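Local coordinates for galactose-binding lectin (Arachis hypogaea, PDB 6VAW), which binds D-galactose and related galactosides as a homotetrameric legume lectin that carries calcium and manganese ions, at residues N19-V24 with V43-Y48; N29-L34 with I217-S222; A63-S68 with V163-D168; V202-S207 with W223-T228. All coordinates share one frame; numbering follows the deposited sequence.

Contact 1 of 4, residues N19-V24 with V43-Y48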
loop_
_atom_site.group_PDB
_atom_site.type_symbol
_atom_site.label_atom_id
_atom_site.label_comp_id
_atom_site.label_asym_id
_atom_site.label_seq_id
_atom_site.Cartn_x
_atom_site.Cartn_y
_atom_site.Cartn_z
ATOM N N ASN A 19 -1.255 -20.854 -6.724
ATOM C CA ASN A 19 -1.449 -22.130 -7.412
ATOM C C ASN A 19 -0.170 -22.924 -7.280
ATOM O O ASN A 19 0.887 -22.419 -7.655
ATOM C CB ASN A 19 -1.790 -21.972 -8.907
ATOM C CG ASN A 19 -3.132 -21.384 -9.284
ATOM O OD1 ASN A 19 -3.261 -20.758 -10.341
ATOM N ND2 ASN A 19 -4.166 -21.589 -8.477
ATOM N N PHE A 20 -0.245 -24.127 -6.721
ATOM C CA PHE A 20 0.903 -25.011 -6.540
ATOM C C PHE A 20 0.910 -26.078 -7.642
ATOM O O PHE A 20 -0.120 -26.695 -7.915
ATOM C CB PHE A 20 0.879 -25.656 -5.134
ATOM C CG PHE A 20 0.952 -24.660 -4.000
ATOM C CD1 PHE A 20 2.179 -24.166 -3.562
ATOM C CD2 PHE A 20 -0.205 -24.203 -3.374
ATOM C CE1 PHE A 20 2.247 -23.237 -2.512
ATOM C CE2 PHE A 20 -0.138 -23.259 -2.332
ATOM C CZ PHE A 20 1.090 -22.808 -1.890
ATOM N N GLN A 21 2.056 -26.279 -8.276
ATOM C CA GLN A 21 2.215 -27.239 -9.356
ATOM C C GLN A 21 3.380 -28.172 -9.079
ATOM O O GLN A 21 4.466 -27.721 -8.731
ATOM C CB GLN A 21 2.428 -26.545 -10.725
ATOM C CG GLN A 21 1.303 -25.595 -11.151
ATOM C CD GLN A 21 1.432 -25.143 -12.591
ATOM O OE1 GLN A 21 2.534 -24.954 -13.134
ATOM N NE2 GLN A 21 0.299 -24.882 -13.212
ATOM N N GLY A 22 3.151 -29.466 -9.238
ATOM C CA GLY A 22 4.200 -30.446 -9.027
ATOM C C GLY A 22 4.588 -30.672 -7.583
ATOM O O GLY A 22 3.730 -30.721 -6.704
ATOM N N ASP A 23 5.902 -30.765 -7.338
ATOM C CA ASP A 23 6.495 -31.200 -6.068
ATOM C C ASP A 23 6.631 -30.119 -4.966
ATOM O O ASP A 23 7.266 -30.389 -3.946
ATOM C CB ASP A 23 7.869 -31.837 -6.352
ATOM C CG ASP A 23 7.797 -33.050 -7.285
ATOM O OD1 ASP A 23 6.779 -33.777 -7.248
ATOM O OD2 ASP A 23 8.741 -33.252 -8.072
ATOM N N VAL A 24 5.932 -28.986 -5.091
ATOM C CA VAL A 24 5.990 -27.886 -4.107
ATOM C C VAL A 24 5.350 -28.249 -2.767
ATOM O O VAL A 24 4.294 -28.880 -2.719
ATOM C CB VAL A 24 5.340 -26.591 -4.652
ATOM C CG1 VAL A 24 5.690 -25.390 -3.788
ATOM C CG2 VAL A 24 5.772 -26.333 -6.064
ATOM N N VAL A 43 10.248 -31.433 -10.187
ATOM C CA VAL A 43 9.846 -30.116 -10.695
ATOM C C VAL A 43 8.723 -29.607 -9.797
ATOM O O VAL A 43 7.748 -30.321 -9.541
ATOM C CB VAL A 43 9.420 -30.096 -12.193
ATOM C CG1 VAL A 43 8.909 -28.712 -12.598
ATOM C CG2 VAL A 43 10.545 -30.536 -13.118
ATOM N N GLY A 44 8.867 -28.370 -9.353
ATOM C CA GLY A 44 7.873 -27.670 -8.547
ATOM C C GLY A 44 7.753 -26.229 -8.999
ATOM O O GLY A 44 8.761 -25.601 -9.319
ATOM N N ARG A 45 6.520 -25.725 -9.109
ATOM C CA ARG A 45 6.256 -24.358 -9.529
ATOM C C ARG A 45 5.137 -23.755 -8.686
ATOM O O ARG A 45 4.224 -24.471 -8.265
ATOM C CB ARG A 45 5.893 -24.264 -11.021
ATOM C CG ARG A 45 6.521 -25.320 -11.934
ATOM C CD ARG A 45 6.540 -24.913 -13.397
ATOM N NE ARG A 45 5.219 -24.597 -13.934
ATOM C CZ ARG A 45 4.991 -24.326 -15.215
ATOM N NH1 ARG A 45 5.987 -24.371 -16.097
ATOM N NH2 ARG A 45 3.775 -24.011 -15.628
ATOM N N VAL A 46 5.222 -22.441 -8.415
ATOM C CA VAL A 46 4.195 -21.672 -7.725
ATOM C C VAL A 46 3.803 -20.528 -8.641
ATOM O O VAL A 46 4.682 -19.900 -9.232
ATOM C CB VAL A 46 4.549 -21.194 -6.292
ATOM C CG1 VAL A 46 4.765 -22.368 -5.365
ATOM C CG2 VAL A 46 5.751 -20.244 -6.269
ATOM N N LEU A 47 2.502 -20.262 -8.774
ATOM C CA LEU A 47 1.990 -19.167 -9.596
ATOM C C LEU A 47 1.048 -18.295 -8.796
ATOM O O LEU A 47 0.314 -18.816 -7.939
ATOM C CB LEU A 47 1.226 -19.697 -10.826
ATOM C CG LEU A 47 1.963 -20.629 -11.782
ATOM C CD1 LEU A 47 0.987 -21.529 -12.498
ATOM C CD2 LEU A 47 2.798 -19.857 -12.781
ATOM N N TYR A 48 1.041 -16.977 -9.094
ATOM C CA TYR A 48 0.038 -16.106 -8.511
ATOM C C TYR A 48 -1.251 -16.550 -9.206
ATOM O O TYR A 48 -1.248 -16.704 -10.424
ATOM C CB TYR A 48 0.391 -14.625 -8.681
ATOM C CG TYR A 48 -0.621 -13.726 -8.022
ATOM C CD1 TYR A 48 -0.753 -13.694 -6.634
ATOM C CD2 TYR A 48 -1.457 -12.909 -8.782
ATOM C CE1 TYR A 48 -1.672 -12.854 -6.017
ATOM C CE2 TYR A 48 -2.406 -12.087 -8.171
ATOM C CZ TYR A 48 -2.507 -12.064 -6.790
ATOM O OH TYR A 48 -3.408 -11.219 -6.183
#

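Contact 2 of 4, residues N29-L34 with I217-S222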
loop_
_atom_site.group_PDB
_atom_site.type_symbol
_atom_site.label_atom_id
_atom_site.label_comp_id
_atom_site.label_asym_id
_atom_site.label_seq_id
_atom_site.Cartn_x
_atom_site.Cartn_y
_atom_site.Cartn_z
ATOM N N ASN A 29 7.873 -22.693 8.647
ATOM C CA ASN A 29 8.371 -21.322 8.782
ATOM C C ASN A 29 7.747 -20.365 7.737
ATOM O O ASN A 29 8.033 -19.166 7.769
ATOM C CB ASN A 29 9.913 -21.279 8.698
ATOM C CG ASN A 29 10.526 -21.674 7.366
ATOM O OD1 ASN A 29 9.842 -21.962 6.378
ATOM N ND2 ASN A 29 11.844 -21.711 7.323
ATOM N N GLY A 30 6.931 -20.895 6.822
ATOM C CA GLY A 30 6.246 -20.095 5.808
ATOM C C GLY A 30 6.930 -20.020 4.450
ATOM O O GLY A 30 6.393 -19.412 3.521
ATOM N N ASN A 31 8.118 -20.620 4.333
ATOM C CA ASN A 31 8.858 -20.677 3.074
ATOM C C ASN A 31 8.253 -21.703 2.136
ATOM O O ASN A 31 7.721 -22.725 2.589
ATOM C CB ASN A 31 10.334 -21.056 3.304
ATOM C CG ASN A 31 11.213 -20.076 4.051
ATOM O OD1 ASN A 31 12.377 -20.365 4.318
ATOM N ND2 ASN A 31 10.723 -18.912 4.396
ATOM N N ILE A 32 8.373 -21.451 0.840
ATOM C CA ILE A 32 7.959 -22.379 -0.198
ATOM C C ILE A 32 9.196 -23.165 -0.598
ATOM O O ILE A 32 10.218 -22.554 -0.928
ATOM C CB ILE A 32 7.309 -21.649 -1.412
ATOM C CG1 ILE A 32 5.850 -21.245 -1.089
ATOM C CG2 ILE A 32 7.362 -22.510 -2.670
ATOM C CD1 ILE A 32 5.143 -20.494 -2.225
ATOM N N GLN A 33 9.104 -24.501 -0.569
ATOM C CA GLN A 33 10.167 -25.400 -1.041
ATOM C C GLN A 33 9.693 -25.957 -2.380
ATOM O O GLN A 33 8.651 -26.607 -2.427
ATOM C CB GLN A 33 10.463 -26.511 -0.012
ATOM C CG GLN A 33 11.643 -27.357 -0.448
ATOM C CD GLN A 33 12.005 -28.443 0.523
ATOM O OE1 GLN A 33 12.132 -29.612 0.136
ATOM N NE2 GLN A 33 12.248 -28.073 1.781
ATOM N N LEU A 34 10.416 -25.664 -3.474
ATOM C CA LEU A 34 9.921 -26.035 -4.791
ATOM C C LEU A 34 10.176 -27.462 -5.205
ATOM O O LEU A 34 9.314 -28.022 -5.868
ATOM C CB LEU A 34 10.471 -25.114 -5.857
ATOM C CG LEU A 34 9.893 -23.668 -5.848
ATOM C CD1 LEU A 34 10.799 -22.707 -6.568
ATOM C CD2 LEU A 34 8.477 -23.619 -6.427
ATOM N N ILE A 217 18.111 -27.762 -2.050
ATOM C CA ILE A 217 16.960 -27.099 -1.458
ATOM C C ILE A 217 16.729 -25.779 -2.251
ATOM O O ILE A 217 17.684 -25.017 -2.405
ATOM C CB ILE A 217 17.216 -26.833 0.052
ATOM C CG1 ILE A 217 17.316 -28.162 0.848
ATOM C CG2 ILE A 217 16.135 -25.937 0.641
ATOM C CD1 ILE A 217 18.239 -28.071 2.064
ATOM N N HIS A 218 15.508 -25.566 -2.797
ATOM C CA HIS A 218 15.125 -24.330 -3.535
ATOM C C HIS A 218 13.981 -23.691 -2.772
ATOM O O HIS A 218 12.877 -24.259 -2.749
ATOM C CB HIS A 218 14.700 -24.607 -4.994
ATOM C CG HIS A 218 15.691 -25.299 -5.873
ATOM N ND1 HIS A 218 15.577 -26.659 -6.152
ATOM C CD2 HIS A 218 16.687 -24.783 -6.638
ATOM C CE1 HIS A 218 16.540 -26.930 -7.018
ATOM N NE2 HIS A 218 17.228 -25.835 -7.352
ATOM N N LEU A 219 14.243 -22.573 -2.084
ATOM C CA LEU A 219 13.236 -21.897 -1.262
ATOM C C LEU A 219 12.836 -20.509 -1.760
ATOM O O LEU A 219 13.709 -19.733 -2.104
ATOM C CB LEU A 219 13.732 -21.720 0.186
ATOM C CG LEU A 219 14.080 -22.995 0.959
ATOM C CD1 LEU A 219 14.846 -22.656 2.222
ATOM C CD2 LEU A 219 12.834 -23.792 1.282
ATOM N N ILE A 220 11.541 -20.194 -1.749
ATOM C CA ILE A 220 11.013 -18.862 -2.039
ATOM C C ILE A 220 10.559 -18.338 -0.682
ATOM O O ILE A 220 9.726 -18.982 -0.034
ATOM C CB ILE A 220 9.912 -18.806 -3.135
ATOM C CG1 ILE A 220 10.346 -19.514 -4.455
ATOM C CG2 ILE A 220 9.441 -17.362 -3.371
ATOM C CD1 ILE A 220 11.572 -18.883 -5.253
ATOM N N ARG A 221 11.167 -17.240 -0.225
ATOM C CA ARG A 221 10.925 -16.671 1.098
ATOM C C ARG A 221 9.880 -15.551 1.129
ATOM O O ARG A 221 9.125 -15.448 2.102
ATOM C CB ARG A 221 12.239 -16.165 1.692
ATOM C CG ARG A 221 13.248 -17.288 1.951
ATOM C CD ARG A 221 14.584 -16.779 2.464
ATOM N NE ARG A 221 14.450 -15.918 3.649
ATOM C CZ ARG A 221 14.493 -16.346 4.908
ATOM N NH1 ARG A 221 14.671 -17.635 5.176
ATOM N NH2 ARG A 221 14.359 -15.486 5.910
ATOM N N SER A 222 9.876 -14.678 0.121
ATOM C CA SER A 222 8.946 -13.551 0.053
ATOM C C SER A 222 8.788 -13.082 -1.380
ATOM O O SER A 222 9.638 -13.372 -2.218
ATOM C CB SER A 222 9.408 -12.399 0.946
ATOM O OG SER A 222 10.638 -11.850 0.519
HETATM O O HOH W 1 8.577 -17.276 3.981
#

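Contact 3 of 4, residues A63-S68 with V163-D168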
loop_
_atom_site.group_PDB
_atom_site.type_symbol
_atom_site.label_atom_id
_atom_site.label_comp_id
_atom_site.label_asym_id
_atom_site.label_seq_id
_atom_site.Cartn_x
_atom_site.Cartn_y
_atom_site.Cartn_z
ATOM N N ALA A 63 1.677 -3.080 -19.859
ATOM C CA ALA A 63 1.866 -2.743 -18.458
ATOM C C ALA A 63 3.348 -2.632 -18.097
ATOM O O ALA A 63 4.204 -3.240 -18.754
ATOM C CB ALA A 63 1.205 -3.807 -17.583
ATOM N N SER A 64 3.641 -1.820 -17.077
ATOM C CA SER A 64 4.958 -1.776 -16.461
ATOM C C SER A 64 4.796 -2.529 -15.171
ATOM O O SER A 64 3.662 -2.633 -14.674
ATOM C CB SER A 64 5.429 -0.337 -16.212
ATOM O OG SER A 64 5.894 0.271 -17.408
ATOM N N PHE A 65 5.872 -3.050 -14.612
ATOM C CA PHE A 65 5.771 -3.690 -13.308
ATOM C C PHE A 65 7.081 -3.558 -12.525
ATOM O O PHE A 65 8.166 -3.328 -13.089
ATOM C CB PHE A 65 5.303 -5.151 -13.387
ATOM C CG PHE A 65 6.222 -6.123 -14.080
ATOM C CD1 PHE A 65 7.352 -6.624 -13.430
ATOM C CD2 PHE A 65 5.901 -6.630 -15.334
ATOM C CE1 PHE A 65 8.173 -7.569 -14.042
ATOM C CE2 PHE A 65 6.734 -7.571 -15.958
ATOM C CZ PHE A 65 7.866 -8.020 -15.318
ATOM N N LEU A 66 6.929 -3.664 -11.200
ATOM C CA LEU A 66 7.994 -3.643 -10.216
ATOM C C LEU A 66 7.762 -4.858 -9.332
ATOM O O LEU A 66 6.683 -4.981 -8.762
ATOM C CB LEU A 66 7.999 -2.343 -9.386
ATOM C CG LEU A 66 8.867 -2.373 -8.116
ATOM C CD1 LEU A 66 10.392 -2.511 -8.493
ATOM C CD2 LEU A 66 8.621 -1.162 -7.254
ATOM N N THR A 67 8.757 -5.723 -9.208
ATOM C CA THR A 67 8.582 -6.894 -8.346
ATOM C C THR A 67 9.861 -7.150 -7.595
ATOM O O THR A 67 10.943 -6.902 -8.107
ATOM C CB THR A 67 8.059 -8.150 -9.122
ATOM O OG1 THR A 67 7.761 -9.209 -8.198
ATOM C CG2 THR A 67 9.012 -8.669 -10.201
ATOM N N SER A 68 9.728 -7.576 -6.339
ATOM C CA SER A 68 10.856 -7.946 -5.512
ATOM C C SER A 68 10.572 -9.298 -4.852
ATOM O O SER A 68 9.423 -9.611 -4.524
ATOM C CB SER A 68 11.140 -6.876 -4.465
ATOM O OG SER A 68 11.409 -5.613 -5.062
ATOM N N VAL A 163 16.114 -9.966 -4.867
ATOM C CA VAL A 163 16.023 -9.613 -6.287
ATOM C C VAL A 163 14.966 -8.522 -6.463
ATOM O O VAL A 163 13.898 -8.580 -5.858
ATOM C CB VAL A 163 15.726 -10.842 -7.203
ATOM C CG1 VAL A 163 15.772 -10.448 -8.691
ATOM C CG2 VAL A 163 16.691 -12.008 -6.922
ATOM N N THR A 164 15.258 -7.559 -7.322
ATOM C CA THR A 164 14.346 -6.508 -7.704
ATOM C C THR A 164 14.327 -6.517 -9.221
ATOM O O THR A 164 15.373 -6.590 -9.854
ATOM C CB THR A 164 14.758 -5.160 -7.087
ATOM O OG1 THR A 164 14.472 -5.190 -5.697
ATOM C CG2 THR A 164 13.991 -3.989 -7.684
ATOM N N VAL A 165 13.138 -6.468 -9.791
ATOM C CA VAL A 165 12.950 -6.493 -11.225
ATOM C C VAL A 165 12.033 -5.326 -11.632
ATOM O O VAL A 165 10.967 -5.110 -11.064
ATOM C CB VAL A 165 12.402 -7.856 -11.731
ATOM C CG1 VAL A 165 12.267 -7.847 -13.234
ATOM C CG2 VAL A 165 13.269 -9.041 -11.276
ATOM N N ILE A 166 12.455 -4.605 -12.677
ATOM C CA ILE A 166 11.678 -3.484 -13.222
ATOM C C ILE A 166 11.430 -3.765 -14.688
ATOM O O ILE A 166 12.400 -3.941 -15.439
ATOM C CB ILE A 166 12.349 -2.091 -13.054
ATOM C CG1 ILE A 166 12.592 -1.709 -11.592
ATOM C CG2 ILE A 166 11.536 -0.990 -13.781
ATOM C CD1 ILE A 166 13.513 -0.469 -11.456
ATOM N N TYR A 167 10.149 -3.761 -15.103
ATOM C CA TYR A 167 9.843 -3.838 -16.532
ATOM C C TYR A 167 9.263 -2.496 -16.951
ATOM O O TYR A 167 8.230 -2.072 -16.423
ATOM C CB TYR A 167 8.927 -5.010 -16.904
ATOM C CG TYR A 167 8.685 -5.097 -18.395
ATOM C CD1 TYR A 167 9.700 -5.501 -19.264
ATOM C CD2 TYR A 167 7.489 -4.654 -18.953
ATOM C CE1 TYR A 167 9.506 -5.518 -20.646
ATOM C CE2 TYR A 167 7.282 -4.672 -20.330
ATOM C CZ TYR A 167 8.291 -5.116 -21.176
ATOM O OH TYR A 167 8.092 -5.179 -22.537
ATOM N N ASP A 168 9.984 -1.776 -17.809
ATOM C CA ASP A 168 9.540 -0.479 -18.325
ATOM C C ASP A 168 8.858 -0.702 -19.688
ATOM O O ASP A 168 9.544 -0.973 -20.671
ATOM C CB ASP A 168 10.719 0.494 -18.465
ATOM C CG ASP A 168 10.271 1.807 -19.087
ATOM O OD1 ASP A 168 9.466 2.526 -18.453
ATOM O OD2 ASP A 168 10.662 2.081 -20.211
#

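Contact 4 of 4, residues V202-S207 with W223-T228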
loop_
_atom_site.group_PDB
_atom_site.type_symbol
_atom_site.label_atom_id
_atom_site.label_comp_id
_atom_site.label_asym_id
_atom_site.label_seq_id
_atom_site.Cartn_x
_atom_site.Cartn_y
_atom_site.Cartn_z
ATOM N N VAL A 202 -1.629 -13.428 -18.549
ATOM C CA VAL A 202 -0.506 -14.258 -18.116
ATOM C C VAL A 202 -0.551 -14.566 -16.649
ATOM O O VAL A 202 -1.349 -13.987 -15.901
ATOM C CB VAL A 202 0.895 -13.620 -18.462
ATOM C CG1 VAL A 202 1.089 -13.442 -19.971
ATOM C CG2 VAL A 202 1.135 -12.315 -17.687
ATOM N N LYS A 203 0.308 -15.505 -16.248
ATOM C CA LYS A 203 0.557 -15.869 -14.855
ATOM C C LYS A 203 2.065 -15.675 -14.562
ATOM O O LYS A 203 2.919 -15.898 -15.413
ATOM C CB LYS A 203 0.054 -17.280 -14.474
ATOM C CG LYS A 203 -1.435 -17.214 -14.098
ATOM C CD LYS A 203 -2.034 -18.551 -13.752
ATOM C CE LYS A 203 -3.533 -18.439 -13.650
ATOM N NZ LYS A 203 -4.146 -19.735 -13.262
ATOM N N PHE A 204 2.348 -15.172 -13.374
ATOM C CA PHE A 204 3.679 -14.899 -12.851
ATOM C C PHE A 204 3.956 -15.957 -11.809
ATOM O O PHE A 204 3.044 -16.343 -11.087
ATOM C CB PHE A 204 3.740 -13.488 -12.222
ATOM C CG PHE A 204 3.746 -12.335 -13.211
ATOM C CD1 PHE A 204 2.552 -11.844 -13.749
ATOM C CD2 PHE A 204 4.936 -11.720 -13.573
ATOM C CE1 PHE A 204 2.558 -10.776 -14.644
ATOM C CE2 PHE A 204 4.943 -10.657 -14.484
ATOM C CZ PHE A 204 3.753 -10.162 -14.980
ATOM N N GLY A 205 5.173 -16.441 -11.747
ATOM C CA GLY A 205 5.486 -17.432 -10.729
ATOM C C GLY A 205 6.949 -17.756 -10.676
ATOM O O GLY A 205 7.766 -16.993 -11.195
ATOM N N PHE A 206 7.266 -18.851 -9.965
ATOM C CA PHE A 206 8.603 -19.398 -9.801
ATOM C C PHE A 206 8.585 -20.894 -10.109
ATOM O O PHE A 206 7.586 -21.567 -9.854
ATOM C CB PHE A 206 9.120 -19.178 -8.381
ATOM C CG PHE A 206 9.226 -17.733 -7.968
ATOM C CD1 PHE A 206 10.390 -17.015 -8.198
ATOM C CD2 PHE A 206 8.142 -17.077 -7.381
ATOM C CE1 PHE A 206 10.484 -15.674 -7.822
ATOM C CE2 PHE A 206 8.241 -15.734 -6.991
ATOM C CZ PHE A 206 9.399 -15.034 -7.248
ATOM N N SER A 207 9.696 -21.403 -10.621
ATOM C CA SER A 207 9.875 -22.815 -10.931
ATOM C C SER A 207 11.293 -23.213 -10.604
ATOM O O SER A 207 12.195 -22.387 -10.706
ATOM C CB SER A 207 9.578 -23.084 -12.403
ATOM O OG SER A 207 9.665 -24.470 -12.714
ATOM N N TRP A 223 7.688 -12.379 -1.663
ATOM C CA TRP A 223 7.404 -11.868 -2.997
ATOM C C TRP A 223 6.421 -10.695 -2.932
ATOM O O TRP A 223 5.333 -10.844 -2.388
ATOM C CB TRP A 223 6.830 -12.998 -3.852
ATOM C CG TRP A 223 6.601 -12.675 -5.300
ATOM C CD1 TRP A 223 7.216 -11.709 -6.050
ATOM C CD2 TRP A 223 5.730 -13.378 -6.191
ATOM N NE1 TRP A 223 6.766 -11.759 -7.345
ATOM C CE2 TRP A 223 5.879 -12.799 -7.470
ATOM C CE3 TRP A 223 4.879 -14.485 -6.047
ATOM C CZ2 TRP A 223 5.202 -13.290 -8.597
ATOM C CZ3 TRP A 223 4.163 -14.925 -7.148
ATOM C CH2 TRP A 223 4.310 -14.315 -8.400
ATOM N N SER A 224 6.804 -9.542 -3.502
ATOM C CA SER A 224 5.945 -8.373 -3.627
ATOM C C SER A 224 5.870 -8.028 -5.106
ATOM O O SER A 224 6.812 -8.298 -5.845
ATOM C CB SER A 224 6.447 -7.211 -2.772
ATOM O OG SER A 224 7.657 -6.667 -3.272
ATOM N N PHE A 225 4.749 -7.484 -5.551
ATOM C CA PHE A 225 4.533 -7.211 -6.961
ATOM C C PHE A 225 3.553 -6.088 -7.158
ATOM O O PHE A 225 2.558 -6.016 -6.452
ATOM C CB PHE A 225 3.982 -8.496 -7.635
ATOM C CG PHE A 225 3.644 -8.412 -9.107
ATOM C CD1 PHE A 225 2.396 -7.973 -9.526
ATOM C CD2 PHE A 225 4.555 -8.821 -10.067
ATOM C CE1 PHE A 225 2.072 -7.930 -10.884
ATOM C CE2 PHE A 225 4.253 -8.736 -11.424
ATOM C CZ PHE A 225 3.006 -8.304 -11.822
ATOM N N THR A 226 3.808 -5.229 -8.154
ATOM C CA THR A 226 2.903 -4.168 -8.570
ATOM C C THR A 226 3.019 -4.026 -10.073
ATOM O O THR A 226 4.121 -3.865 -10.572
ATOM C CB THR A 226 3.117 -2.809 -7.884
ATOM O OG1 THR A 226 3.062 -2.919 -6.451
ATOM C CG2 THR A 226 2.101 -1.754 -8.365
ATOM N N SER A 227 1.894 -4.079 -10.773
ATOM C CA SER A 227 1.840 -3.851 -12.212
ATOM C C SER A 227 0.794 -2.792 -12.473
ATOM O O SER A 227 -0.225 -2.777 -11.782
ATOM C CB SER A 227 1.533 -5.137 -12.963
ATOM O OG SER A 227 0.178 -5.526 -12.771
ATOM N N THR A 228 1.036 -1.907 -13.434
ATOM C CA THR A 228 0.104 -0.849 -13.805
ATOM C C THR A 228 0.002 -0.797 -15.325
ATOM O O THR A 228 1.004 -0.661 -16.017
ATOM C CB THR A 228 0.461 0.508 -13.177
ATOM O OG1 THR A 228 0.388 0.389 -11.760
ATOM C CG2 THR A 228 -0.474 1.638 -13.618
#

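Contact 1 of 4, residues N19-V24 with V43-Y48
Gln21 and Arg45 make the tightly held part of this contact, on the sheet face they share with Asn19 and Leu47. The extended Gln21 side chain sets OE1 at the edge of the Arg45 guanidinium. There Arg45 NE donates to Gln21 OE1 at 2.8 Å, nearly along the C=O axis, and Arg45 NH2 donates to the same oxygen at 2.9 Å, on a lone pair. Amide and guanidinium planes lie 13° apart, so the two bonds keep both groups nearly coplanar. Gln21 NE2 is hydrogen-bonded to Thr94 O, which fixes which way round the amide sits. Leu47 CD1 closes on this group, 3.5 Å from Gln21 NE2.

The strands run antiparallel at 166°, and Asn19-Leu47 and Gln21-Arg45 are the hydrogen-bonded pairs. They belong to the seven-stranded sheet of the legume lectin sandwich, in which strand 18-22 is outermost within the chain.

On the face that carries Phe20 and Val46, the side chains of the two segments meet by apolar contact. The Val24 and Val46 side chains cross at about a right angle, with Val24 CG1 3.5 Å from Val46 CG1, whereas Phe20 touches that methyl mainly through CD1 (3.6 Å from Val46 CG1) and stays partly exposed.

Gly22 marks the solvent end: it is exposed, and its phi of 72° turns the chain out of the strand. Beyond it Asp23 N donates to Val43 O at 2.9 Å. Val43 N reaches Asp23 OD2 at 3.2 Å from above the carboxylate plane, while the carboxylate also bonds Ser42 OG and forms a salt bridge with Lys39.

Contact 2 of 4, residues N29-L34 with I217-S222
Asn31, Ile220 and Leu34 bury the largest areas where the short strand 32-33 pairs with strand 217-229 of the legume lectin sandwich. The pairing is antiparallel and brief: Ile32 and Ile220 form a hydrogen-bonded pair through Ile32 N to Ile220 O at 2.9 Å and Ile220 N to Ile32 O at 2.8 Å. Leu34 N extends it by one more bond, to His218 O at 2.9 Å.

Ile220 and Leu34 meet by apolar contact, Leu34 CD1 lying 3.9 Å from Ile220 CG1, on the side turned to the opposite sheet. There Ile220 also touches Phe206, and Leu34 touches Ala208 and Val46. With CG1 anti to the carbonyl carbon (chi1 -52°), Ile220 directs that branch at the leucine methyl.

Asn31 lies alongside Arg221, both side chains pointing the same way. Its ND2 stands over one face of the guanidinium, with amide and guanidinium planes 70° apart, and Asn31 OD1 comes within 4.0 Å of Leu219 CD1. An Asx turn presents this residue, since Asn29 OD1 accepts from Asn31 N. Arg221 and Ser222 together face Ser70 of the neighbouring strand as a classic beta bulge. Beside Asn31 a water bridges the two segments: it accepts from Asn31 ND2 at 2.7 Å and donates to Arg221 O at 2.7 Å.

Contact 3 of 4, residues A63-S68 with V163-D168
In the back sheet of the legume lectin sandwich, Phe65 and Tyr167 form one of the hydrogen-bonded antiparallel pairs that join strands 64-74 and 159-168, whose axes here run at 173°. Tyr167 N donates to Phe65 O at 2.9 Å, and the Thr67-Val165 pair repeats the pattern with Val165 N to Thr67 O at 2.8 Å.

Phe65 adopts a chi1 of 65°, with CG between the backbone N and the carbonyl carbon, which swings the ring over CB of Tyr167. The result is a CH-pi contact: Tyr167 CB sits 3.6 Å from the centroid of the Phe65 ring, over the face. The two rings are near parallel but slid apart, with centroids 5.7 Å from each other. Ala63 O lies at the edge of the Tyr167 ring, 3.6 Å from its CD2. On this face Phe65 also meets Phe204 of the other sheet edge-to-face.

The opposite face carries Leu66, Ser68, Thr164 and Ile166 and turns to another subunit of the tetramer, where Thr164 and Ile166 pack on Thr164 and Ile166 of that subunit. Leu66 CD1 touches Ile166 CG1 at 3.9 Å, and Ser68 OG is hydrogen-bonded to Thr164 OG1 at 3.2 Å.

Contact 4 of 4, residues V202-S207 with W223-T228
Trp223 reaches across to Phe206 and Phe204, and its atoms trace the contact in order. Its CG is anti to the backbone N (chi1 -174°), which carries the indole from CB toward strand 201-209. At the base, the CZ corner of Phe206 lies over the indole face at CG and CD1. Trp223 NE1 is hydrogen-bonded to Thr67 OG1, so the buried N-H is satisfied. At the ring fusion Trp223 CD2 is 3.5 Å from Phe206 CE2, and CE3 is 3.7 Å from that same Phe206 CE2. This carbon stands over the centre of the indole face, near CE2 and CZ3 as well. The edge of Phe206 is thus presented to the face of the indole, a T-shaped pair with planes at 76° and 5.0 Å between the Phe206 centroid and that of the six-membered ring. Farther out, Trp223 CZ2 meets Phe204 CB at 3.9 Å. At the tip, Phe204 O lies at the indole edge, 3.6 Å from Trp223 CH2.

The two strands belong to opposite sheets of the lectin sandwich: their axes come no nearer than 10.5 Å, no hydrogen bond joins the segments, and the aromatic side chains fill the interval between them.

Phe225 supplies the second aromatic pair, its edge toward the face of Phe204 with planes at 58°. Phe225 CE2 stands over the centre of the Phe204 ring, 3.7 Å from Phe204 CE2, while Phe6 meets the rings of both Phe225 and Trp223.

From the N terminus, residues 19-24 come first, then 29-34, and only at 43-48 does contact 1 close its loop, so it crosses contact 2, whose second half waits until 217-222. Contact 3 opens at 63-68 and closes at 163-168, wholly within the long span of contact 2. Contact 4 starts at 202-207, also before contact 2 closes, and ends at 223-228, so these two cross as well; contacts 1, 3 and 4 follow one another in series. Contact 1 lies in the seven-stranded sheet and contact 3 in the back sheet. Contact 4 bridges the two, and contact 2 attaches a short strand to strand 217-229, which contact 4 also uses.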